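PDB 2WAO: endoglucanase E from Clostridium thermocellum, which probably removes acetyl groups from plant cell-wall polysaccharides through its carbohydrate esterase domain, which also binds cellulose chains, while its partner module cleaves beta-1,4-glucan. Local coordinates for residues V217-G222 with A254-C259; Y292-P297 with A320-A325; N33-F38 with A86-L91. All coordinates share one frame; numbering follows the deposited sequence.

Interaction 1 (V217-G222 with A254-C259); sequences VVINLG and AHIFCC
The end of I219's long arm meets the branch methyl of I256: CD1 of I219 lies 3.7 Å from CG2 of I256, the two side chains crossing at a slant. In I219 the long arm CG1 stands anti to the carbonyl carbon and beside the backbone N (chi1 -58°), which sends CD1 back along the strand to I256, two residues before its register partner C258. Beside them V217 sets CG2 against CB of A254 at 4.1 Å, and Y240 and V247 of helix 233-250 close over this aliphatic face. Strands 217-220 and 255-259 are parallel neighbours within the five-stranded sheet of an SGNH (GDSL-type) hydrolase, an alpha/beta/alpha sandwich, and helix 233-250 makes the crossover between them. F257 N donates to V217 O (2.8 Å, 169° at the hydrogen), and I219 N to F257 O. On the face of V218, F257 and C259, CG1 of V218 touches SG of C259 at 3.7 Å, while V217 O lies at the edge of the F257 ring. A compact valine, a slim thiol and the broad F257 ring suit a face covered by L323 and I327 of helix 313-331. At L221 a water accepts a hydrogen bond from the backbone N (2.8 Å) and also lies close to C259 O. The amide of N220 turns its ND2 to G261 O.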
loop_
_atom_site.group_PDB
_atom_site.type_symbol
_atom_site.label_atom_id
_atom_site.label_comp_id
_atom_site.label_asym_id
_atom_site.label_seq_id
_atom_site.Cartn_x
_atom_site.Cartn_y
_atom_site.Cartn_z
ATOM N N VAL A 217 10.283 -1.434 7.134
ATOM C CA VAL A 217 9.801 -0.423 6.198
ATOM C C VAL A 217 10.379 -0.833 4.830
ATOM O O VAL A 217 11.546 -1.145 4.733
ATOM C CB VAL A 217 10.260 1.007 6.610
ATOM C CG1 VAL A 217 9.802 2.095 5.574
ATOM C CG2 VAL A 217 9.718 1.347 8.005
ATOM N N VAL A 218 9.556 -0.782 3.788
ATOM C CA VAL A 218 9.948 -1.076 2.417
ATOM C C VAL A 218 9.716 0.194 1.599
ATOM O O VAL A 218 8.599 0.741 1.577
ATOM C CB VAL A 218 9.119 -2.286 1.855
ATOM C CG1 VAL A 218 9.489 -2.589 0.390
ATOM C CG2 VAL A 218 9.341 -3.558 2.715
ATOM N N ILE A 219 10.754 0.620 0.890
ATOM C CA ILE A 219 10.644 1.834 0.093
ATOM C C ILE A 219 10.790 1.412 -1.361
ATOM O O ILE A 219 11.758 0.757 -1.718
ATOM C CB ILE A 219 11.742 2.857 0.501
ATOM C CG1 ILE A 219 11.651 3.205 2.008
ATOM C CG2 ILE A 219 11.613 4.128 -0.384
ATOM C CD1 ILE A 219 12.819 4.091 2.555
ATOM N N ASN A 220 9.856 1.806 -2.209
ATOM C CA ASN A 220 10.019 1.522 -3.645
ATOM C C ASN A 220 9.712 2.784 -4.398
ATOM O O ASN A 220 8.575 3.055 -4.703
ATOM C CB ASN A 220 9.168 0.321 -4.132
ATOM C CG ASN A 220 9.527 -0.090 -5.579
ATOM O OD1 ASN A 220 9.958 0.756 -6.399
ATOM N ND2 ASN A 220 9.365 -1.387 -5.900
ATOM N N LEU A 221 10.746 3.596 -4.597
ATOM C CA LEU A 221 10.593 4.907 -5.181
ATOM C C LEU A 221 11.723 5.111 -6.179
ATOM O O LEU A 221 12.807 4.555 -6.015
ATOM C CB LEU A 221 10.683 5.989 -4.105
ATOM C CG LEU A 221 9.521 6.057 -3.112
ATOM C CD1 LEU A 221 10.018 7.007 -1.966
ATOM C CD2 LEU A 221 8.276 6.584 -3.852
ATOM N N GLY A 222 11.466 5.959 -7.164
ATOM C CA GLY A 222 12.512 6.401 -8.076
ATOM C C GLY A 222 12.099 6.094 -9.491
ATOM O O GLY A 222 12.680 6.649 -10.417
ATOM N N ALA A 254 13.523 0.045 13.183
ATOM C CA ALA A 254 13.030 -0.618 11.977
ATOM C C ALA A 254 14.144 -1.061 11.046
ATOM O O ALA A 254 15.180 -0.373 10.930
ATOM C CB ALA A 254 12.065 0.296 11.213
ATOM N N HIS A 255 13.916 -2.194 10.373
ATOM C CA HIS A 255 14.755 -2.659 9.253
ATOM C C HIS A 255 14.216 -2.002 7.984
ATOM O O HIS A 255 13.013 -2.144 7.677
ATOM C CB HIS A 255 14.662 -4.170 9.123
ATOM C CG HIS A 255 15.205 -4.917 10.310
ATOM N ND1 HIS A 255 16.446 -5.510 10.292
ATOM C CD2 HIS A 255 14.691 -5.149 11.544
ATOM C CE1 HIS A 255 16.673 -6.098 11.457
ATOM N NE2 HIS A 255 15.621 -5.894 12.240
ATOM N N ILE A 256 15.081 -1.297 7.246
ATOM C CA ILE A 256 14.591 -0.501 6.082
ATOM C C ILE A 256 15.085 -1.161 4.781
ATOM O O ILE A 256 16.311 -1.323 4.588
ATOM C CB ILE A 256 15.057 0.987 6.145
ATOM C CG1 ILE A 256 14.534 1.644 7.450
ATOM C CG2 ILE A 256 14.589 1.794 4.867
ATOM C CD1 ILE A 256 15.114 3.082 7.704
ATOM N N PHE A 257 14.149 -1.510 3.894
ATOM C CA PHE A 257 14.487 -2.184 2.604
ATOM C C PHE A 257 14.259 -1.216 1.469
ATOM O O PHE A 257 13.118 -0.755 1.271
ATOM C CB PHE A 257 13.620 -3.448 2.445
ATOM C CG PHE A 257 13.988 -4.521 3.405
ATOM C CD1 PHE A 257 14.889 -5.534 3.022
ATOM C CD2 PHE A 257 13.424 -4.548 4.691
ATOM C CE1 PHE A 257 15.240 -6.543 3.918
ATOM C CE2 PHE A 257 13.783 -5.548 5.593
ATOM C CZ PHE A 257 14.677 -6.540 5.217
ATOM N N CYS A 258 15.344 -0.858 0.782
ATOM C CA CYS A 258 15.307 0.110 -0.345
ATOM C C CYS A 258 15.291 -0.640 -1.678
ATOM O O CYS A 258 16.224 -1.424 -1.968
ATOM C CB CYS A 258 16.537 1.020 -0.283
ATOM S SG CYS A 258 16.581 1.985 1.227
ATOM N N CYS A 259 14.249 -0.447 -2.480
ATOM C CA CYS A 259 13.985 -1.408 -3.585
ATOM C C CYS A 259 13.967 -0.723 -4.929
ATOM O O CYS A 259 13.470 0.397 -5.039
ATOM C CB CYS A 259 12.630 -2.118 -3.397
ATOM S SG CYS A 259 12.420 -2.953 -1.827
HETATM O O HOH W 1 13.389 2.804 -3.969
#

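Interaction 2 (Y292-P297 with A320-A325); sequences YFVEFP and AERLTA. With FMT (formic acid), chain M.
On one flank of the SGNH-hydrolase sandwich, the outermost strand 292-295 and the turn after it meet helix 320-325 at a small spot where a formic acid, probably from the crystallisation liquor, is bound. The deeper part is apolar: CE1 of F296 presents the ring edge to CB of L323 at 4.1 Å, and CG1 of V294 lies above one face of the same ring, toward its rim. Flat and broad, phenylalanine fills the angle between strand and helix; C259 and M319 also touch it. R322 reaches out along this seam, extended as far as CD, then bent about the CG-CD bond (chi3 -54°). The extended part places CD 3.3 Å from E295 O, and the bend then turns the guanidinium to P297, whose CD rests over one of its faces, 3.4 Å from NE. The compact, rigid proline ring, with its CH2 groups, suits the face of a guanidinium, whose N-H groups all point outward in the plane. Ring and guanidinium planes of F296 and R322 stand 78° apart. R322 NE donates a hydrogen bond to O2 of the formic acid (3.1 Å, 158°), an atom in the guanidinium plane. With no hydrogen bond between the two segments, the contact rests on packing, and the arginine's charge is answered by a bound acid, probably as formate, at the exposed rim.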
loop_
_atom_site.group_PDB
_atom_site.type_symbol
_atom_site.label_atom_id
_atom_site.label_comp_id
_atom_site.label_asym_id
_atom_site.label_seq_id
_atom_site.Cartn_x
_atom_site.Cartn_y
_atom_site.Cartn_z
ATOM N N TYR A 292 18.943 -1.898 3.824
ATOM C CA TYR A 292 19.240 -2.960 2.835
ATOM C C TYR A 292 18.774 -2.580 1.460
ATOM O O TYR A 292 17.862 -1.747 1.291
ATOM C CB TYR A 292 18.534 -4.251 3.203
ATOM C CG TYR A 292 18.629 -4.589 4.685
ATOM C CD1 TYR A 292 19.850 -4.983 5.263
ATOM C CD2 TYR A 292 17.504 -4.518 5.482
ATOM C CE1 TYR A 292 19.921 -5.324 6.659
ATOM C CE2 TYR A 292 17.551 -4.833 6.883
ATOM C CZ TYR A 292 18.781 -5.210 7.439
ATOM O OH TYR A 292 18.800 -5.516 8.780
ATOM N N PHE A 293 19.375 -3.242 0.480
ATOM C CA PHE A 293 18.980 -3.091 -0.911
ATOM C C PHE A 293 18.270 -4.332 -1.499
ATOM O O PHE A 293 18.686 -5.488 -1.251
ATOM C CB PHE A 293 20.204 -2.756 -1.775
ATOM C CG PHE A 293 19.867 -2.578 -3.223
ATOM C CD1 PHE A 293 19.143 -1.455 -3.648
ATOM C CD2 PHE A 293 20.259 -3.545 -4.174
ATOM C CE1 PHE A 293 18.808 -1.259 -4.976
ATOM C CE2 PHE A 293 19.924 -3.366 -5.524
ATOM C CZ PHE A 293 19.183 -2.218 -5.930
ATOM N N VAL A 294 17.224 -4.089 -2.285
ATOM C CA VAL A 294 16.547 -5.204 -3.017
ATOM C C VAL A 294 16.260 -4.769 -4.435
ATOM O O VAL A 294 15.741 -3.677 -4.666
ATOM C CB VAL A 294 15.205 -5.659 -2.352
ATOM C CG1 VAL A 294 14.577 -6.874 -3.083
ATOM C CG2 VAL A 294 15.359 -5.879 -0.832
ATOM N N GLU A 295 16.650 -5.600 -5.398
ATOM C CA GLU A 295 16.268 -5.337 -6.798
ATOM C C GLU A 295 15.280 -6.381 -7.318
ATOM O O GLU A 295 15.552 -7.607 -7.255
ATOM C CB GLU A 295 17.482 -5.254 -7.719
ATOM C CG GLU A 295 17.013 -4.922 -9.160
ATOM C CD GLU A 295 18.163 -4.639 -10.153
ATOM O OE1 GLU A 295 19.351 -4.612 -9.702
ATOM O OE2 GLU A 295 17.830 -4.414 -11.360
ATOM N N PHE A 296 14.124 -5.902 -7.797
ATOM C CA PHE A 296 13.177 -6.755 -8.522
ATOM C C PHE A 296 13.583 -6.726 -9.978
ATOM O O PHE A 296 13.627 -5.650 -10.595
ATOM C CB PHE A 296 11.751 -6.254 -8.342
ATOM C CG PHE A 296 11.342 -6.078 -6.895
ATOM C CD1 PHE A 296 11.095 -7.194 -6.089
ATOM C CD2 PHE A 296 11.134 -4.796 -6.368
ATOM C CE1 PHE A 296 10.662 -7.046 -4.772
ATOM C CE2 PHE A 296 10.710 -4.631 -5.057
ATOM C CZ PHE A 296 10.472 -5.749 -4.252
ATOM N N PRO A 297 13.938 -7.893 -10.528
ATOM C CA PRO A 297 14.384 -7.921 -11.921
ATOM C C PRO A 297 13.340 -7.294 -12.827
ATOM O O PRO A 297 12.122 -7.457 -12.623
ATOM C CB PRO A 297 14.494 -9.432 -12.218
ATOM C CG PRO A 297 14.880 -9.982 -10.894
ATOM C CD PRO A 297 13.980 -9.236 -9.928
ATOM N N ALA A 320 6.662 -10.348 -4.565
ATOM C CA ALA A 320 6.306 -10.748 -3.192
ATOM C C ALA A 320 7.185 -11.941 -2.749
ATOM O O ALA A 320 7.666 -11.928 -1.632
ATOM C CB ALA A 320 4.828 -11.096 -3.088
ATOM N N GLU A 321 7.433 -12.909 -3.634
ATOM C CA GLU A 321 8.282 -14.078 -3.277
ATOM C C GLU A 321 9.698 -13.596 -2.916
ATOM O O GLU A 321 10.289 -14.074 -1.913
ATOM C CB GLU A 321 8.337 -15.145 -4.394
ATOM C CG GLU A 321 6.959 -15.775 -4.694
ATOM C CD GLU A 321 6.962 -16.716 -5.900
ATOM O OE1 GLU A 321 8.051 -17.291 -6.172
ATOM O OE2 GLU A 321 5.885 -16.892 -6.566
ATOM N N ARG A 322 10.253 -12.695 -3.735
ATOM C CA ARG A 322 11.580 -12.177 -3.511
ATOM C C ARG A 322 11.630 -11.403 -2.177
ATOM O O ARG A 322 12.499 -11.668 -1.314
ATOM C CB ARG A 322 12.028 -11.315 -4.688
ATOM C CG ARG A 322 13.387 -10.663 -4.501
ATOM C CD ARG A 322 13.826 -9.960 -5.752
ATOM N NE ARG A 322 13.795 -10.826 -6.921
ATOM C CZ ARG A 322 14.793 -11.632 -7.301
ATOM N NH1 ARG A 322 15.917 -11.694 -6.604
ATOM N NH2 ARG A 322 14.654 -12.392 -8.374
ATOM N N LEU A 323 10.689 -10.477 -2.005
ATOM C CA LEU A 323 10.711 -9.577 -0.845
ATOM C C LEU A 323 10.447 -10.336 0.488
ATOM O O LEU A 323 11.048 -10.003 1.548
ATOM C CB LEU A 323 9.710 -8.434 -1.028
ATOM C CG LEU A 323 9.606 -7.444 0.148
ATOM C CD1 LEU A 323 10.981 -6.681 0.303
ATOM C CD2 LEU A 323 8.449 -6.443 -0.060
ATOM N N THR A 324 9.561 -11.332 0.415
ATOM C CA THR A 324 9.204 -12.173 1.562
ATOM C C THR A 324 10.493 -12.854 2.013
ATOM O O THR A 324 10.769 -12.853 3.212
ATOM C CB THR A 324 8.047 -13.193 1.238
ATOM O OG1 THR A 324 6.836 -12.443 1.018
ATOM C CG2 THR A 324 7.792 -14.189 2.425
ATOM N N ALA A 325 11.252 -13.430 1.066
ATOM C CA ALA A 325 12.481 -14.157 1.432
ATOM C C ALA A 325 13.532 -13.200 2.042
ATOM O O ALA A 325 14.187 -13.575 3.015
ATOM C CB ALA A 325 13.045 -14.949 0.247
HETATM C C FMT M . 10.415 -9.929 -9.326
HETATM O O1 FMT M . 10.445 -8.982 -10.163
HETATM O O2 FMT M . 11.117 -10.110 -8.290
#

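Interaction 3 (N33-F38 with A86-L91); sequences NVELNF and AHHLVL
F38 and H87 pack most closely where CB of H87 sits over one face of the phenylalanine ring, a CH-pi contact 3.9 Å from its centroid. CG of F38 stands between the backbone N and the carbonyl carbon (chi1 69°), a turn that swings the ring across to the partner strand; CE2, at the ring edge, then meets CB of L89 at 4.2 Å. Next along, L36 and L89 lie side by side, CD1 of L36 to CD2 of L89 at 3.8 Å, followed by V34 and L91. Leucine and valine suit the buried part of this side, which faces F104 and F107 of strand 102-108, inside the beta-sandwich of the N-terminal domain of the carbohydrate esterase 2 family; H87 marks its partly exposed end. V34-L91, L36-L89 and F38-H87 are the antiparallel hydrogen-bonded pairs, each joined by two backbone bonds.

The other side is more open and polar, and carries the non-hydrogen-bonded pairs E35-V90 and N37-H88. H88 NE2 donates to E35 OE2 (2.8 Å, 153°), with the acceptor near the ring plane and the anti lone pair in use; carboxylate and ring planes stand 70° apart. The extended glutamate reaches diagonally to get there, while its OE1 takes a bond from N14. N37 OD1 lies 3.5 Å from H88 CD2, and its ND2 is held by A116 O. A carboxylate so placed would tend to stabilise a protonated H88, so that the bond may be charge-assisted in this partly exposed setting.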
loop_
_atom_site.group_PDB
_atom_site.type_symbol
_atom_site.label_atom_id
_atom_site.label_comp_id
_atom_site.label_asym_id
_atom_site.label_seq_id
_atom_site.Cartn_x
_atom_site.Cartn_y
_atom_site.Cartn_z
ATOM N N ASN A 33 -7.935 -1.116 5.694
ATOM C CA ASN A 33 -8.930 -2.172 5.823
ATOM C C ASN A 33 -9.498 -2.277 7.220
ATOM O O ASN A 33 -8.848 -1.857 8.185
ATOM C CB ASN A 33 -8.423 -3.546 5.317
ATOM C CG ASN A 33 -7.288 -4.084 6.133
ATOM O OD1 ASN A 33 -7.500 -4.858 7.092
ATOM N ND2 ASN A 33 -6.064 -3.680 5.774
ATOM N N VAL A 34 -10.746 -2.738 7.273
ATOM C CA VAL A 34 -11.494 -2.859 8.518
ATOM C C VAL A 34 -11.641 -4.364 8.723
ATOM O O VAL A 34 -11.978 -5.112 7.795
ATOM C CB VAL A 34 -12.903 -2.192 8.384
ATOM C CG1 VAL A 34 -13.667 -2.333 9.670
ATOM C CG2 VAL A 34 -12.756 -0.679 8.012
ATOM N N GLU A 35 -11.381 -4.848 9.924
ATOM C CA GLU A 35 -11.438 -6.275 10.137
ATOM C C GLU A 35 -12.250 -6.583 11.420
ATOM O O GLU A 35 -12.099 -5.915 12.441
ATOM C CB GLU A 35 -10.011 -6.814 10.189
ATOM C CG GLU A 35 -9.884 -8.233 10.602
ATOM C CD GLU A 35 -8.419 -8.670 10.743
ATOM O OE1 GLU A 35 -7.520 -7.782 10.846
ATOM O OE2 GLU A 35 -8.183 -9.904 10.807
ATOM N N LEU A 36 -13.138 -7.556 11.327
ATOM C CA LEU A 36 -14.034 -7.856 12.462
ATOM C C LEU A 36 -14.533 -9.293 12.397
ATOM O O LEU A 36 -14.453 -9.923 11.359
ATOM C CB LEU A 36 -15.201 -6.844 12.487
ATOM C CG LEU A 36 -16.134 -6.808 11.248
ATOM C CD1 LEU A 36 -17.092 -8.022 11.244
ATOM C CD2 LEU A 36 -16.926 -5.516 11.235
ATOM N N ASN A 37 -15.039 -9.787 13.521
ATOM C CA ASN A 37 -15.783 -11.029 13.584
ATOM C C ASN A 37 -17.259 -10.745 13.847
ATOM O O ASN A 37 -17.583 -9.843 14.609
ATOM C CB ASN A 37 -15.244 -11.909 14.723
ATOM C CG ASN A 37 -13.817 -12.406 14.460
ATOM O OD1 ASN A 37 -13.533 -13.032 13.431
ATOM N ND2 ASN A 37 -12.928 -12.127 15.390
ATOM N N PHE A 38 -18.147 -11.462 13.170
ATOM C CA PHE A 38 -19.572 -11.303 13.439
ATOM C C PHE A 38 -20.240 -12.663 13.519
ATOM O O PHE A 38 -19.745 -13.664 12.960
ATOM C CB PHE A 38 -20.278 -10.394 12.420
ATOM C CG PHE A 38 -20.395 -10.984 11.048
ATOM C CD1 PHE A 38 -21.589 -11.605 10.632
ATOM C CD2 PHE A 38 -19.331 -10.896 10.153
ATOM C CE1 PHE A 38 -21.718 -12.181 9.338
ATOM C CE2 PHE A 38 -19.457 -11.445 8.846
ATOM C CZ PHE A 38 -20.679 -12.101 8.445
ATOM N N ALA A 86 -20.260 -17.948 13.487
ATOM C CA ALA A 86 -19.267 -16.867 13.609
ATOM C C ALA A 86 -18.509 -16.782 12.282
ATOM O O ALA A 86 -18.127 -17.813 11.702
ATOM C CB ALA A 86 -18.326 -17.136 14.782
ATOM N N HIS A 87 -18.306 -15.568 11.794
ATOM C CA HIS A 87 -17.593 -15.362 10.507
ATOM C C HIS A 87 -16.530 -14.279 10.668
ATOM O O HIS A 87 -16.702 -13.363 11.464
ATOM C CB HIS A 87 -18.590 -14.946 9.425
ATOM C CG HIS A 87 -19.661 -15.960 9.186
ATOM N ND1 HIS A 87 -19.412 -17.152 8.549
ATOM C CD2 HIS A 87 -20.968 -15.989 9.547
ATOM C CE1 HIS A 87 -20.525 -17.874 8.510
ATOM N NE2 HIS A 87 -21.481 -17.193 9.115
ATOM N N HIS A 88 -15.448 -14.386 9.892
ATOM C CA HIS A 88 -14.391 -13.372 9.885
ATOM C C HIS A 88 -14.529 -12.511 8.619
ATOM O O HIS A 88 -14.644 -13.058 7.525
ATOM C CB HIS A 88 -13.038 -14.061 9.925
ATOM C CG HIS A 88 -11.881 -13.125 9.858
ATOM N ND1 HIS A 88 -11.039 -13.065 8.764
ATOM C CD2 HIS A 88 -11.425 -12.204 10.738
ATOM C CE1 HIS A 88 -10.103 -12.159 8.988
ATOM N NE2 HIS A 88 -10.318 -11.619 10.173
ATOM N N LEU A 89 -14.488 -11.189 8.775
ATOM C CA LEU A 89 -14.652 -10.253 7.661
ATOM C C LEU A 89 -13.484 -9.287 7.580
ATOM O O LEU A 89 -13.095 -8.708 8.587
ATOM C CB LEU A 89 -15.923 -9.449 7.829
ATOM C CG LEU A 89 -16.183 -8.224 6.960
ATOM C CD1 LEU A 89 -16.332 -8.665 5.480
ATOM C CD2 LEU A 89 -17.457 -7.458 7.459
ATOM N N VAL A 90 -12.930 -9.129 6.378
ATOM C CA VAL A 90 -12.003 -8.024 6.127
ATOM C C VAL A 90 -12.652 -7.175 5.018
ATOM O O VAL A 90 -13.103 -7.734 3.997
ATOM C CB VAL A 90 -10.632 -8.525 5.657
ATOM C CG1 VAL A 90 -9.775 -7.350 5.188
ATOM C CG2 VAL A 90 -9.942 -9.336 6.745
ATOM N N LEU A 91 -12.757 -5.864 5.241
ATOM C CA LEU A 91 -13.246 -4.947 4.183
ATOM C C LEU A 91 -12.057 -4.097 3.697
ATOM O O LEU A 91 -11.496 -3.312 4.470
ATOM C CB LEU A 91 -14.408 -4.084 4.718
ATOM C CG LEU A 91 -14.980 -3.038 3.773
ATOM C CD1 LEU A 91 -15.490 -3.680 2.457
ATOM C CD2 LEU A 91 -16.106 -2.213 4.454
#

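In the fold
Interactions 1 and 2 share one sheet: strands 255-260 and 291-295 are neighbours in it, and C258 N meets Y292 O while H255 ND1 meets Y292 OH. Helix 313-331, which supplies R322 to interaction 2, also lies over V218 and F257 of interaction 1. Interaction 1 is core, strand on strand, with backbone bonds and aliphatic packing; interaction 2, strand on helix, runs from a buried ring to a charged, exposed rim. Interaction 3 lies about 30 Å from both, centre to centre, in the N-terminal domain. It is antiparallel where interaction 1 is parallel, with one mainly buried, apolar face and one partly exposed face bearing the polar E35, N37 and H88.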